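Local coordinates for glycosyl hydrolase 25 (PDB 4FF5), which is a family 25 glycosyl hydrolase that probably cleaves bacterial cell-wall glycans and, as a pneumococcal virulence factor, participates in host-cell invasion, at residues I54-G59 with D245-S250; G183-V188 with W205-G210; F201-I206 with D225-Q230. All coordinates share one frame; numbering follows the deposited sequence. Where two conformers were deposited one is given.

Contact 1. Residues I54-G59 with D245-S250; sequences IIDLSG and DINVIS
Ile54 and Asn247 anchor the seam between the first and last strands of the family 25 barrel, a TIM-barrel variant whose final strand runs antiparallel to its neighbours. They make a hydrogen-bonded pair: Ile54 N reaches Asn247 O at 3.1 Å, and Asn247 N returns a 2.7 Å bond to Ile54 O. That carbonyl oxygen accepts a second donor, ND2 of Asn247, which approaches from above the carbonyl plane. The other N-H of the same amide runs almost straight, at 173°, to OD1 of Asp56, 2.9 Å from ND2 and within the amide plane. Asn247 thus spans two residues of strand 54-57 with both amide hydrogens, while its OD1 bonds to Trp205 NE1.

Asp56 places its carboxylate between its own backbone N and carbonyl carbon (chi1 62°), which brings it over CB of Asp245. Its OD2 lies only 2.5 Å from Asp245 OD1, the two carboxylate planes turned 50° apart. At the opposite end of the pairing, Ile54 CD1 meets Ile249 CD1 at 3.8 Å, beside Phe263 and Leu262 of helix 255-263. On the other sheet face Ile55 CG2 packs against Ile246 CD1.

OD1 of Asp56 also accepts from Gln230 NE2, so two amides fix this carboxylate oxygen, and the full set of bonds to Asn247 leaves its amide little freedom to flip: the barrel is closed by side chains as well as backbone.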
ATOM      1  N   ILE A  54      -6.827   7.352  -4.824  1.00 19.01           N
ATOM      2  CA  ILE A  54      -6.528   6.115  -4.106  1.00 17.49           C
ATOM      3  C   ILE A  54      -5.904   6.491  -2.757  1.00 16.86           C
ATOM      4  O   ILE A  54      -4.950   7.278  -2.704  1.00 16.41           O
ATOM      5  CB  ILE A  54      -5.557   5.221  -4.910  1.00 17.42           C
ATOM      6  CG1 ILE A  54      -6.225   4.751  -6.227  1.00 17.72           C
ATOM      7  CG2 ILE A  54      -5.032   4.059  -4.060  1.00 16.43           C
ATOM      8  CD1 ILE A  54      -5.209   4.432  -7.315  1.00 18.52           C
ATOM      9  N   ILE A  55      -6.447   5.938  -1.673  1.00 15.83           N
ATOM     10  CA  ILE A  55      -5.895   6.188  -0.350  1.00 15.25           C
ATOM     11  C   ILE A  55      -5.119   4.978   0.176  1.00 14.73           C
ATOM     12  O   ILE A  55      -5.262   3.848  -0.318  1.00 14.73           O
ATOM     13  CB  ILE A  55      -6.988   6.606   0.676  1.00 15.72           C
ATOM     14  CG1 ILE A  55      -7.936   5.424   0.963  1.00 15.76           C
ATOM     15  CG2 ILE A  55      -7.721   7.856   0.179  1.00 16.30           C
ATOM     16  CD1 ILE A  55      -8.977   5.708   2.043  1.00 16.47           C
ATOM     17  N   ASP A  56      -4.242   5.245   1.139  1.00 14.26           N
ATOM     18  CA  ASP A  56      -3.674   4.193   1.970  1.00 13.86           C
ATOM     19  C   ASP A  56      -3.922   4.549   3.437  1.00 14.60           C
ATOM     20  O   ASP A  56      -3.923   5.734   3.815  1.00 15.15           O
ATOM     21  CB  ASP A  56      -2.206   3.868   1.632  1.00 13.21           C
ATOM     22  CG  ASP A  56      -1.260   5.048   1.855  1.00 13.19           C
ATOM     23  OD1 ASP A  56      -0.996   5.798   0.885  1.00 12.60           O
ATOM     24  OD2 ASP A  56      -0.790   5.222   3.007  1.00 13.36           O
ATOM     25  N   LEU A  57      -4.174   3.508   4.228  1.00 14.42           N
ATOM     26  CA  LEU A  57      -4.638   3.619   5.597  1.00 15.09           C
ATOM     27  C   LEU A  57      -3.917   2.587   6.425  1.00 14.24           C
ATOM     28  O   LEU A  57      -3.493   1.541   5.904  1.00 13.50           O
ATOM     29  CB  LEU A  57      -6.126   3.265   5.685  1.00 16.09           C
ATOM     30  CG  LEU A  57      -7.168   4.147   5.062  1.00 18.07           C
ATOM     31  CD1 LEU A  57      -8.462   3.352   5.017  1.00 18.66           C
ATOM     32  CD2 LEU A  57      -7.344   5.399   5.914  1.00 18.52           C
ATOM     33  N   SER A  58      -3.811   2.884   7.711  1.00 14.32           N
ATOM     34  CA  SER A  58      -3.196   2.001   8.698  1.00 14.70           C
ATOM     35  C   SER A  58      -3.991   2.126  10.013  1.00 15.23           C
ATOM     36  O   SER A  58      -5.002   2.848  10.069  1.00 15.39           O
ATOM     37  CB  SER A  58      -1.727   2.409   8.940  1.00 14.68           C
ATOM     38  OG  SER A  58      -1.676   3.597   9.703  1.00 15.45           O
ATOM     39  N   GLY A  59      -3.497   1.477  11.065  1.00 16.05           N
ATOM     40  CA  GLY A  59      -4.068   1.588  12.403  1.00 18.33           C
ATOM     41  C   GLY A  59      -4.038   2.990  12.993  1.00 19.51           C
ATOM     42  O   GLY A  59      -4.756   3.260  13.953  1.00 20.37           O
ATOM     43  N   ASP A 245      -2.982   9.817   3.609  1.00 17.67           N
ATOM     44  CA  ASP A 245      -2.104   9.582   2.476  1.00 16.24           C
ATOM     45  C   ASP A 245      -2.953   9.438   1.229  1.00 15.86           C
ATOM     46  O   ASP A 245      -3.829   8.554   1.182  1.00 15.59           O
ATOM     47  CB  ASP A 245      -1.336   8.267   2.643  1.00 15.81           C
ATOM     48  CG  ASP A 245      -0.269   8.310   3.735  1.00 16.26           C
ATOM     49  OD1 ASP A 245       0.259   7.219   4.079  1.00 15.98           O
ATOM     50  OD2 ASP A 245       0.053   9.398   4.256  1.00 17.15           O
ATOM     51  N   ILE A 246      -2.652  10.235   0.195  1.00 15.20           N
ATOM     52  CA  ILE A 246      -3.378  10.144  -1.069  1.00 15.45           C
ATOM     53  C   ILE A 246      -2.425   9.811  -2.206  1.00 14.88           C
ATOM     54  O   ILE A 246      -1.278  10.284  -2.245  1.00 14.71           O
ATOM     55  CB  ILE A 246      -4.157  11.433  -1.456  1.00 16.23           C
ATOM     56  CG1 ILE A 246      -4.852  12.051  -0.244  1.00 17.33           C
ATOM     57  CG2 ILE A 246      -5.126  11.128  -2.601  1.00 16.55           C
ATOM     58  CD1 ILE A 246      -5.902  11.175   0.394  1.00 18.66           C
ATOM     59  N   ASN A 247      -2.938   8.978  -3.101  1.00 14.72           N
ATOM     60  CA  ASN A 247      -2.201   8.422  -4.211  1.00 14.72           C
ATOM     61  C   ASN A 247      -2.954   8.649  -5.513  1.00 15.68           C
ATOM     62  O   ASN A 247      -4.197   8.761  -5.538  1.00 15.93           O
ATOM     63  CB  ASN A 247      -2.022   6.908  -3.995  1.00 14.12           C
ATOM     64  CG  ASN A 247      -1.397   6.585  -2.655  1.00 13.55           C
ATOM     65  OD1 ASN A 247      -0.183   6.604  -2.514  1.00 13.28           O
ATOM     66  ND2 ASN A 247      -2.232   6.330  -1.647  1.00 13.29           N
ATOM     67  N   VAL A 248      -2.212   8.682  -6.606  1.00 16.06           N
ATOM     68  CA  VAL A 248      -2.841   8.687  -7.928  1.00 16.88           C
ATOM     69  C   VAL A 248      -2.078   7.720  -8.854  1.00 16.38           C
ATOM     70  O   VAL A 248      -0.877   7.533  -8.701  1.00 15.41           O
ATOM     71  CB  VAL A 248      -2.919  10.134  -8.482  1.00 17.68           C
ATOM     72  CG1 VAL A 248      -1.525  10.656  -8.829  1.00 17.24           C
ATOM     73  CG2 VAL A 248      -3.837  10.216  -9.692  1.00 19.19           C
ATOM     74  N   ILE A 249      -2.792   7.068  -9.771  1.00 17.06           N
ATOM     75  CA  ILE A 249      -2.142   6.365 -10.889  1.00 17.53           C
ATOM     76  C   ILE A 249      -1.258   7.389 -11.653  1.00 17.86           C
ATOM     77  O   ILE A 249      -1.681   8.518 -11.909  1.00 18.27           O
ATOM     78  CB  ILE A 249      -3.192   5.732 -11.845  1.00 18.44           C
ATOM     79  CG1 ILE A 249      -4.043   4.639 -11.153  1.00 18.52           C
ATOM     80  CG2 ILE A 249      -2.541   5.189 -13.122  1.00 18.64           C
ATOM     81  CD1 ILE A 249      -3.266   3.545 -10.451  1.00 17.83           C
ATOM     82  N   SER A 250      -0.036   7.011 -12.008  1.00 18.63           N
ATOM     83  CA  SER A 250       0.859   7.940 -12.716  1.00 19.42           C
ATOM     84  C   SER A 250       0.247   8.383 -14.055  1.00 20.93           C
ATOM     85  O   SER A 250      -0.233   7.536 -14.805  1.00 20.32           O
ATOM     86  CB  SER A 250       2.217   7.286 -12.963  1.00 19.78           C
ATOM     87  OG  SER A 250       2.927   8.017 -13.951  1.00 19.30           O
TER
HETATM   88  O   HOH W   1      -3.438   7.694   5.572  1.00 14.65           O

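Contact 2. Residues G183-V188 with W205-G210; sequences GIYVGV and WIPSYG
Trp205 N donates a 2.9 Å hydrogen bond to Ile184 O, and one step on Val186 N returns a 3.1 Å bond to Trp205 O, an oxygen that the CA-H of Tyr185 also approaches. These links set parallel strands 182-186 and 203-207 side by side in a beta-alpha-beta unit, with helix 188-193 in the connection.

Tyr185 and Trp205, paired in register, project from the same face of the sheet. Both chains leave the backbone alike, each CG anti to its own N, and it is the second torsion, 102° in Tyr185 against 19° in Trp205, that turns the rings against each other. The stack is T-shaped: the CD1 edge of Tyr185 stands over the indole, 3.4 Å from Trp205 CD2, with the ring planes 73° apart. Pro207 then takes one face of the tyrosine; its CD sits 4.0 Å from the ring centroid, offset toward the rim, in a CH-pi contact, and its CB and CG reach on to the hydroxyl. Trp152 makes another edge-to-face contact with the indole.

Beyond the strands, Val188 CG2 touches Ile206 CG2 at 3.9 Å, and a water accepts from Val188 N and donates to Pro207 O. Val186 O is buried against Ile206 CG2 and Pro207 CD, with no hydrogen-bond partner in the model.

With proline over one face and the indole against its CD1 edge, the Tyr185 ring is probably restricted in turning, and its hydroxyl, like that of Tyr209, bonds to OE1 of Gln230. Apolar packing here aims a polar group.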
ATOM      1  N   GLY A 183       4.193  -5.736  -5.269  1.00 14.68           N
ATOM      2  CA  GLY A 183       4.744  -4.455  -5.686  1.00 13.68           C
ATOM      3  C   GLY A 183       5.631  -3.894  -4.611  1.00 13.18           C
ATOM      4  O   GLY A 183       5.600  -4.353  -3.460  1.00 13.16           O
ATOM      5  N   ILE A 184       6.439  -2.904  -4.980  1.00 12.36           N
ATOM      6  CA  ILE A 184       7.327  -2.252  -4.000  1.00 11.59           C
ATOM      7  C   ILE A 184       7.049  -0.741  -3.932  1.00 11.33           C
ATOM      8  O   ILE A 184       6.958  -0.084  -4.940  1.00 11.07           O
ATOM      9  CB  ILE A 184       8.843  -2.522  -4.286  1.00 11.56           C
ATOM     10  CG1 ILE A 184       9.704  -1.813  -3.220  1.00 11.39           C
ATOM     11  CG2 ILE A 184       9.215  -2.072  -5.714  1.00 11.40           C
ATOM     12  CD1 ILE A 184      11.175  -2.199  -3.233  1.00 11.67           C
ATOM     13  N   TYR A 185       6.870  -0.232  -2.712  1.00 10.94           N
ATOM     14  CA  TYR A 185       6.865   1.189  -2.431  1.00 11.25           C
ATOM     15  C   TYR A 185       8.255   1.599  -1.910  1.00 11.26           C
ATOM     16  O   TYR A 185       8.768   1.035  -0.932  1.00 11.11           O
ATOM     17  CB  TYR A 185       5.778   1.475  -1.394  1.00 10.91           C
ATOM     18  CG  TYR A 185       5.780   2.839  -0.726  1.00 11.25           C
ATOM     19  CD1 TYR A 185       4.886   3.821  -1.119  1.00 11.34           C
ATOM     20  CD2 TYR A 185       6.658   3.125   0.331  1.00 11.42           C
ATOM     21  CE1 TYR A 185       4.842   5.050  -0.465  1.00 11.62           C
ATOM     22  CE2 TYR A 185       6.626   4.355   0.982  1.00 11.77           C
ATOM     23  CZ  TYR A 185       5.732   5.307   0.582  1.00 11.70           C
ATOM     24  OH  TYR A 185       5.713   6.524   1.249  1.00 12.37           O
ATOM     25  N   VAL A 186       8.868   2.571  -2.583  1.00 11.66           N
ATOM     26  CA  VAL A 186      10.204   3.029  -2.173  1.00 11.73           C
ATOM     27  C   VAL A 186      10.456   4.448  -2.701  1.00 12.20           C
ATOM     28  O   VAL A 186      10.063   4.770  -3.824  1.00 12.09           O
ATOM     29  CB  VAL A 186      11.298   1.999  -2.603  1.00 11.90           C
ATOM     30  CG1 VAL A 186      11.365   1.798  -4.118  1.00 12.38           C
ATOM     31  CG2 VAL A 186      12.671   2.358  -2.028  1.00 11.98           C
ATOM     32  N   GLY A 187      11.086   5.295  -1.890  1.00 12.82           N
ATOM     33  CA  GLY A 187      11.449   6.648  -2.358  1.00 13.01           C
ATOM     34  C   GLY A 187      12.610   6.557  -3.341  1.00 13.10           C
ATOM     35  O   GLY A 187      13.387   5.581  -3.328  1.00 12.80           O
ATOM     36  N   VAL A 188      12.754   7.573  -4.198  1.00 13.15           N
ATOM     37  CA  VAL A 188      13.781   7.526  -5.242  1.00 13.86           C
ATOM     38  C   VAL A 188      15.202   7.528  -4.635  1.00 14.89           C
ATOM     39  O   VAL A 188      16.075   6.727  -5.030  1.00 14.70           O
ATOM     40  CB  VAL A 188      13.616   8.688  -6.247  1.00 14.03           C
ATOM     41  CG1 VAL A 188      14.811   8.734  -7.191  1.00 14.30           C
ATOM     42  CG2 VAL A 188      12.311   8.519  -7.031  1.00 13.70           C
ATOM     43  N   TRP A 205       5.553   1.766  -6.596  1.00 11.44           N
ATOM     44  CA  TRP A 205       4.751   2.820  -6.018  1.00 11.24           C
ATOM     45  C   TRP A 205       5.722   3.756  -5.363  1.00 11.21           C
ATOM     46  O   TRP A 205       6.605   3.304  -4.616  1.00 11.10           O
ATOM     47  CB  TRP A 205       3.836   2.127  -5.019  1.00 10.93           C
ATOM     48  CG  TRP A 205       2.991   2.968  -4.125  1.00 10.79           C
ATOM     49  CD1 TRP A 205       2.619   4.314  -4.265  1.00 10.88           C
ATOM     50  CD2 TRP A 205       2.319   2.491  -2.930  1.00 10.78           C
ATOM     51  NE1 TRP A 205       1.781   4.684  -3.227  1.00 11.22           N
ATOM     52  CE2 TRP A 205       1.598   3.639  -2.371  1.00 11.09           C
ATOM     53  CE3 TRP A 205       2.295   1.273  -2.248  1.00 10.92           C
ATOM     54  CZ2 TRP A 205       0.834   3.537  -1.210  1.00 11.21           C
ATOM     55  CZ3 TRP A 205       1.535   1.189  -1.069  1.00 10.74           C
ATOM     56  CH2 TRP A 205       0.834   2.301  -0.563  1.00 11.02           C
ATOM     57  N   ILE A 206       5.657   5.048  -5.694  1.00 11.19           N
ATOM     58  CA  ILE A 206       6.695   5.981  -5.204  1.00 11.60           C
ATOM     59  C   ILE A 206       6.107   7.216  -4.525  1.00 12.20           C
ATOM     60  O   ILE A 206       5.234   7.892  -5.091  1.00 12.37           O
ATOM     61  CB  ILE A 206       7.712   6.419  -6.314  1.00 11.50           C
ATOM     62  CG1 ILE A 206       8.373   5.210  -6.984  1.00 11.40           C
ATOM     63  CG2 ILE A 206       8.796   7.343  -5.736  1.00 11.95           C
ATOM     64  CD1 ILE A 206       9.258   5.534  -8.192  1.00 11.37           C
ATOM     65  N   PRO A 207       6.606   7.538  -3.309  1.00 12.56           N
ATOM     66  CA  PRO A 207       6.159   8.787  -2.687  1.00 12.86           C
ATOM     67  C   PRO A 207       6.929  10.014  -3.204  1.00 13.65           C
ATOM     68  O   PRO A 207       8.139   9.941  -3.431  1.00 13.59           O
ATOM     69  CB  PRO A 207       6.470   8.565  -1.209  1.00 12.69           C
ATOM     70  CG  PRO A 207       7.704   7.665  -1.224  1.00 12.53           C
ATOM     71  CD  PRO A 207       7.520   6.764  -2.430  1.00 12.15           C
ATOM     72  N   SER A 208       6.231  11.133  -3.385  1.00 14.32           N
ATOM     73  CA  SER A 208       6.918  12.421  -3.595  1.00 15.20           C
ATOM     74  C   SER A 208       5.940  13.532  -3.232  1.00 15.62           C
ATOM     75  O   SER A 208       4.938  13.701  -3.910  1.00 15.09           O
ATOM     76  CB  SER A 208       7.371  12.569  -5.048  1.00 16.33           C
ATOM     77  OG  SER A 208       8.046  13.797  -5.250  1.00 18.15           O
ATOM     78  N   TYR A 209       6.220  14.249  -2.138  1.00 16.20           N
ATOM     79  CA  TYR A 209       5.234  15.159  -1.550  1.00 16.62           C
ATOM     80  C   TYR A 209       5.379  16.636  -1.879  1.00 17.84           C
ATOM     81  O   TYR A 209       4.471  17.410  -1.573  1.00 18.04           O
ATOM     82  CB  TYR A 209       5.211  15.054  -0.019  1.00 16.58           C
ATOM     83  CG  TYR A 209       4.861  13.701   0.574  1.00 15.50           C
ATOM     84  CD1 TYR A 209       4.344  12.664  -0.210  1.00 14.94           C
ATOM     85  CD2 TYR A 209       5.051  13.468   1.941  1.00 15.60           C
ATOM     86  CE1 TYR A 209       4.045  11.426   0.347  1.00 14.63           C
ATOM     87  CE2 TYR A 209       4.733  12.242   2.513  1.00 15.03           C
ATOM     88  CZ  TYR A 209       4.231  11.226   1.707  1.00 14.68           C
ATOM     89  OH  TYR A 209       3.935  10.012   2.283  1.00 14.10           O
ATOM     90  N   GLY A 210       6.507  17.030  -2.473  1.00 18.35           N
ATOM     91  CA  GLY A 210       6.893  18.440  -2.496  1.00 20.63           C
ATOM     92  C   GLY A 210       6.886  18.964  -1.069  1.00 21.56           C
ATOM     93  O   GLY A 210       7.559  18.416  -0.200  1.00 21.45           O
TER
HETATM   94  O   HOH W   2      10.780   9.751  -4.099  1.00 14.45           O

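Contact 3. Residues F201-I206 with D225-Q230; sequences FTSVWI and DYDIHQ
Trp205 CB and Ile228 CG2 meet at 3.5 Å, their side chains lying alongside and pointing the same way from neighbouring parallel strands of the family 25 barrel. With CG1 of Ile228 anti to its N (chi1 -180°), CG2 is left beside Trp205 CB and CG, while CG1 comes only to 4.0 Å of Trp205 CD1. Further along, Gln230 CB comes obliquely to the indole, 3.7 Å from Trp205 NE1, and its amide is turned 80° from the ring plane. The polar ends have other partners: Gln230 OE1 bonds to the hydroxyls of Tyr209 and Tyr185, its NE2 to Asp56 OD1, and Trp205 NE1 to Asn247 OD1. The other face of the sheet carries Ile206, whose CD1 reaches back to Tyr226 CB at 3.7 Å, the two side chains crossing at about a right angle. Val204 CG1 makes a looser contact with the same CB.

In the backbone, Ile206 N bonds to Ile228 O, and Gln230 N to Ile206 O. Just before strand 228-232, Val204 O takes a 3.0 Å bond from Asp227 N and a weak one from Ile228 N. A water joins Val204 N to Asp225 O.

The polar edge is set by Ser203, whose OG donates to Asp227 OD2 at 2.5 Å, meeting it on the anti side and 26° out of the carboxylate plane. Lys261 makes a salt bridge to that same oxygen, tying helix 255-263 to the loop that leads into strand 228-232. At the opposite end, His229 bonds through NE2 to Ser208 O, and its ring edge faces Ile206 O, which lies in the ring plane 3.4 Å from His229 CD2.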
ATOM      1  N   PHE A 201       9.673  -7.104  -8.975  1.00 16.52           N
ATOM      2  CA  PHE A 201       8.340  -6.730  -8.524  1.00 16.25           C
ATOM      3  C   PHE A 201       7.437  -6.519  -9.723  1.00 17.01           C
ATOM      4  O   PHE A 201       7.918  -6.272 -10.833  1.00 17.66           O
ATOM      5  CB  PHE A 201       8.393  -5.475  -7.632  1.00 14.82           C
ATOM      6  CG  PHE A 201       9.092  -5.714  -6.336  1.00 14.51           C
ATOM      7  CD1 PHE A 201      10.470  -5.554  -6.223  1.00 14.35           C
ATOM      8  CD2 PHE A 201       8.371  -6.134  -5.218  1.00 14.15           C
ATOM      9  CE1 PHE A 201      11.127  -5.818  -5.020  1.00 14.76           C
ATOM     10  CE2 PHE A 201       9.024  -6.386  -4.021  1.00 14.31           C
ATOM     11  CZ  PHE A 201      10.400  -6.242  -3.918  1.00 14.05           C
ATOM     12  N   THR A 202       6.128  -6.612  -9.497  1.00 17.54           N
ATOM     13  CA  THR A 202       5.144  -6.498 -10.588  1.00 18.01           C
ATOM     14  C   THR A 202       4.615  -5.070 -10.752  1.00 17.69           C
ATOM     15  O   THR A 202       3.972  -4.732 -11.763  1.00 17.95           O
ATOM     16  CB  THR A 202       3.977  -7.516 -10.443  1.00 18.52           C
ATOM     17  OG1 THR A 202       3.317  -7.331  -9.188  1.00 18.38           O
ATOM     18  CG2 THR A 202       4.468  -8.955 -10.529  1.00 19.81           C
ATOM     19  N   SER A 203       4.908  -4.224  -9.765  1.00 16.62           N
ATOM     20  CA  SER A 203       4.578  -2.799  -9.827  1.00 15.69           C
ATOM     21  C   SER A 203       5.463  -1.985  -8.877  1.00 14.52           C
ATOM     22  O   SER A 203       6.047  -2.529  -7.933  1.00 14.70           O
ATOM     23  CB  SER A 203       3.108  -2.568  -9.463  1.00 15.80           C
ATOM     24  OG  SER A 203       2.729  -1.206  -9.663  1.00 16.11           O
ATOM     25  N   VAL A 204       5.536  -0.678  -9.127  1.00 14.04           N
ATOM     26  CA  VAL A 204       6.315   0.234  -8.291  1.00 12.86           C
ATOM     27  C   VAL A 204       5.433   1.398  -7.868  1.00 12.23           C
ATOM     28  O   VAL A 204       4.670   1.959  -8.674  1.00 12.51           O
ATOM     29  CB  VAL A 204       7.613   0.720  -8.991  1.00 12.78           C
ATOM     30  CG1 VAL A 204       8.398   1.649  -8.060  1.00 12.37           C
ATOM     31  CG2 VAL A 204       8.483  -0.482  -9.389  1.00 12.94           C
ATOM     32  N   TRP A 205       5.553   1.766  -6.596  1.00 11.44           N
ATOM     33  CA  TRP A 205       4.751   2.820  -6.018  1.00 11.24           C
ATOM     34  C   TRP A 205       5.722   3.756  -5.363  1.00 11.21           C
ATOM     35  O   TRP A 205       6.605   3.304  -4.616  1.00 11.10           O
ATOM     36  CB  TRP A 205       3.836   2.127  -5.019  1.00 10.93           C
ATOM     37  CG  TRP A 205       2.991   2.968  -4.125  1.00 10.79           C
ATOM     38  CD1 TRP A 205       2.619   4.314  -4.265  1.00 10.88           C
ATOM     39  CD2 TRP A 205       2.319   2.491  -2.930  1.00 10.78           C
ATOM     40  NE1 TRP A 205       1.781   4.684  -3.227  1.00 11.22           N
ATOM     41  CE2 TRP A 205       1.598   3.639  -2.371  1.00 11.09           C
ATOM     42  CE3 TRP A 205       2.295   1.273  -2.248  1.00 10.92           C
ATOM     43  CZ2 TRP A 205       0.834   3.537  -1.210  1.00 11.21           C
ATOM     44  CZ3 TRP A 205       1.535   1.189  -1.069  1.00 10.74           C
ATOM     45  CH2 TRP A 205       0.834   2.301  -0.563  1.00 11.02           C
ATOM     46  N   ILE A 206       5.657   5.048  -5.694  1.00 11.19           N
ATOM     47  CA  ILE A 206       6.695   5.981  -5.204  1.00 11.60           C
ATOM     48  C   ILE A 206       6.107   7.216  -4.525  1.00 12.20           C
ATOM     49  O   ILE A 206       5.234   7.892  -5.091  1.00 12.37           O
ATOM     50  CB  ILE A 206       7.712   6.419  -6.314  1.00 11.50           C
ATOM     51  CG1 ILE A 206       8.373   5.210  -6.984  1.00 11.40           C
ATOM     52  CG2 ILE A 206       8.796   7.343  -5.736  1.00 11.95           C
ATOM     53  CD1 ILE A 206       9.258   5.534  -8.192  1.00 11.37           C
ATOM     54  N   ASP A 225       9.764   3.478 -14.587  1.00 20.03           N
ATOM     55  CA  ASP A 225       8.313   3.470 -14.909  0.61 21.40           C
ATOM     56  C   ASP A 225       7.365   3.000 -13.787  1.00 21.48           C
ATOM     57  O   ASP A 225       6.826   1.873 -13.798  1.00 24.32           O
ATOM     58  CB  ASP A 225       8.032   2.666 -16.180  0.61 23.27           C
ATOM     59  CG  ASP A 225       8.064   1.177 -15.944  0.61 24.34           C
ATOM     60  OD1 ASP A 225       9.037   0.694 -15.330  0.61 25.35           O
ATOM     61  OD2 ASP A 225       7.108   0.485 -16.369  0.61 26.01           O
ATOM     62  N   TYR A 226       7.091   3.877 -12.846  1.00 19.28           N
ATOM     63  CA  TYR A 226       6.222   3.537 -11.718  1.00 16.99           C
ATOM     64  C   TYR A 226       4.719   3.615 -12.100  1.00 16.75           C
ATOM     65  O   TYR A 226       4.328   4.358 -13.012  1.00 15.91           O
ATOM     66  CB  TYR A 226       6.575   4.458 -10.549  1.00 16.23           C
ATOM     67  CG  TYR A 226       6.390   5.922 -10.895  1.00 16.72           C
ATOM     68  CD1 TYR A 226       5.175   6.568 -10.652  1.00 16.90           C
ATOM     69  CD2 TYR A 226       7.429   6.658 -11.485  1.00 17.04           C
ATOM     70  CE1 TYR A 226       4.991   7.896 -10.999  1.00 17.25           C
ATOM     71  CE2 TYR A 226       7.248   7.982 -11.856  1.00 17.11           C
ATOM     72  CZ  TYR A 226       6.032   8.599 -11.603  1.00 17.40           C
ATOM     73  OH  TYR A 226       5.862   9.922 -11.924  1.00 18.99           O
ATOM     74  N   ASP A 227       3.886   2.862 -11.379  1.00 15.99           N
ATOM     75  CA  ASP A 227       2.455   2.801 -11.656  1.00 16.02           C
ATOM     76  C   ASP A 227       1.644   3.775 -10.815  1.00 15.51           C
ATOM     77  O   ASP A 227       0.558   4.212 -11.206  1.00 15.12           O
ATOM     78  CB  ASP A 227       1.938   1.391 -11.361  1.00 16.72           C
ATOM     79  CG  ASP A 227       2.320   0.390 -12.418  1.00 17.85           C
ATOM     80  OD1 ASP A 227       2.638   0.791 -13.552  1.00 18.01           O
ATOM     81  OD2 ASP A 227       2.279  -0.821 -12.117  1.00 19.04           O
ATOM     82  N   ILE A 228       2.150   4.103  -9.634  1.00 14.61           N
ATOM     83  CA  ILE A 228       1.321   4.835  -8.671  1.00 13.79           C
ATOM     84  C   ILE A 228       2.225   5.731  -7.804  1.00 13.01           C
ATOM     85  O   ILE A 228       3.360   5.375  -7.490  1.00 11.94           O
ATOM     86  CB  ILE A 228       0.411   3.847  -7.869  1.00 13.96           C
ATOM     87  CG1 ILE A 228      -0.484   4.581  -6.850  1.00 14.59           C
ATOM     88  CG2 ILE A 228       1.219   2.687  -7.283  1.00 13.79           C
ATOM     89  CD1 ILE A 228      -1.685   3.773  -6.376  1.00 16.02           C
ATOM     90  N   HIS A 229       1.698   6.906  -7.476  1.00 12.79           N
ATOM     91  CA  HIS A 229       2.429   7.996  -6.847  1.00 12.68           C
ATOM     92  C   HIS A 229       1.731   8.431  -5.584  1.00 12.56           C
ATOM     93  O   HIS A 229       0.567   8.864  -5.597  1.00 12.97           O
ATOM     94  CB  HIS A 229       2.563   9.136  -7.862  1.00 13.27           C
ATOM     95  CG  HIS A 229       2.995  10.466  -7.282  1.00 13.44           C
ATOM     96  ND1 HIS A 229       2.620  11.638  -7.835  1.00 13.69           N
ATOM     97  CD2 HIS A 229       3.812  10.786  -6.185  1.00 13.33           C
ATOM     98  CE1 HIS A 229       3.141  12.654  -7.126  1.00 14.15           C
ATOM     99  NE2 HIS A 229       3.878  12.136  -6.122  1.00 13.42           N
ATOM    100  N   GLN A 230       2.431   8.311  -4.467  1.00 12.51           N
ATOM    101  CA  GLN A 230       1.916   8.818  -3.216  1.00 12.66           C
ATOM    102  C   GLN A 230       2.251  10.305  -3.114  1.00 13.66           C
ATOM    103  O   GLN A 230       3.416  10.662  -2.896  1.00 13.76           O
ATOM    104  CB  GLN A 230       2.542   8.076  -2.053  1.00 12.20           C
ATOM    105  CG  GLN A 230       1.773   8.300  -0.752  1.00 12.07           C
ATOM    106  CD  GLN A 230       2.462   7.629   0.405  1.00 12.04           C
ATOM    107  OE1 GLN A 230       3.594   8.013   0.778  1.00 11.81           O
ATOM    108  NE2 GLN A 230       1.780   6.650   1.024  1.00 11.66           N
TER
HETATM  109  O   HOH W   3       5.622   0.026 -11.940  1.00 21.35           O

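All three contacts lie on one eight-stranded sheet of the family 25 barrel. Contact 1 joins its first strand, 54-57, to its last, 244-249; contacts 2 and 3 both use strand 203-207, pairing it with 182-186 and 228-232. Along the chain both fall between the segments of contact 1: contact 2 begins first, at 183, contact 3 ends later, at 230, and they overlap at 205-206. Their centres are about 7 Å apart, and that of contact 1 lies about 11 and 12 Å from them. Through Gln230, Trp205 and Tyr185, five strands (54-57, 182-186, 203-207, 228-232, 244-249) share one interior polar network, which probably steadies the barrel's closure.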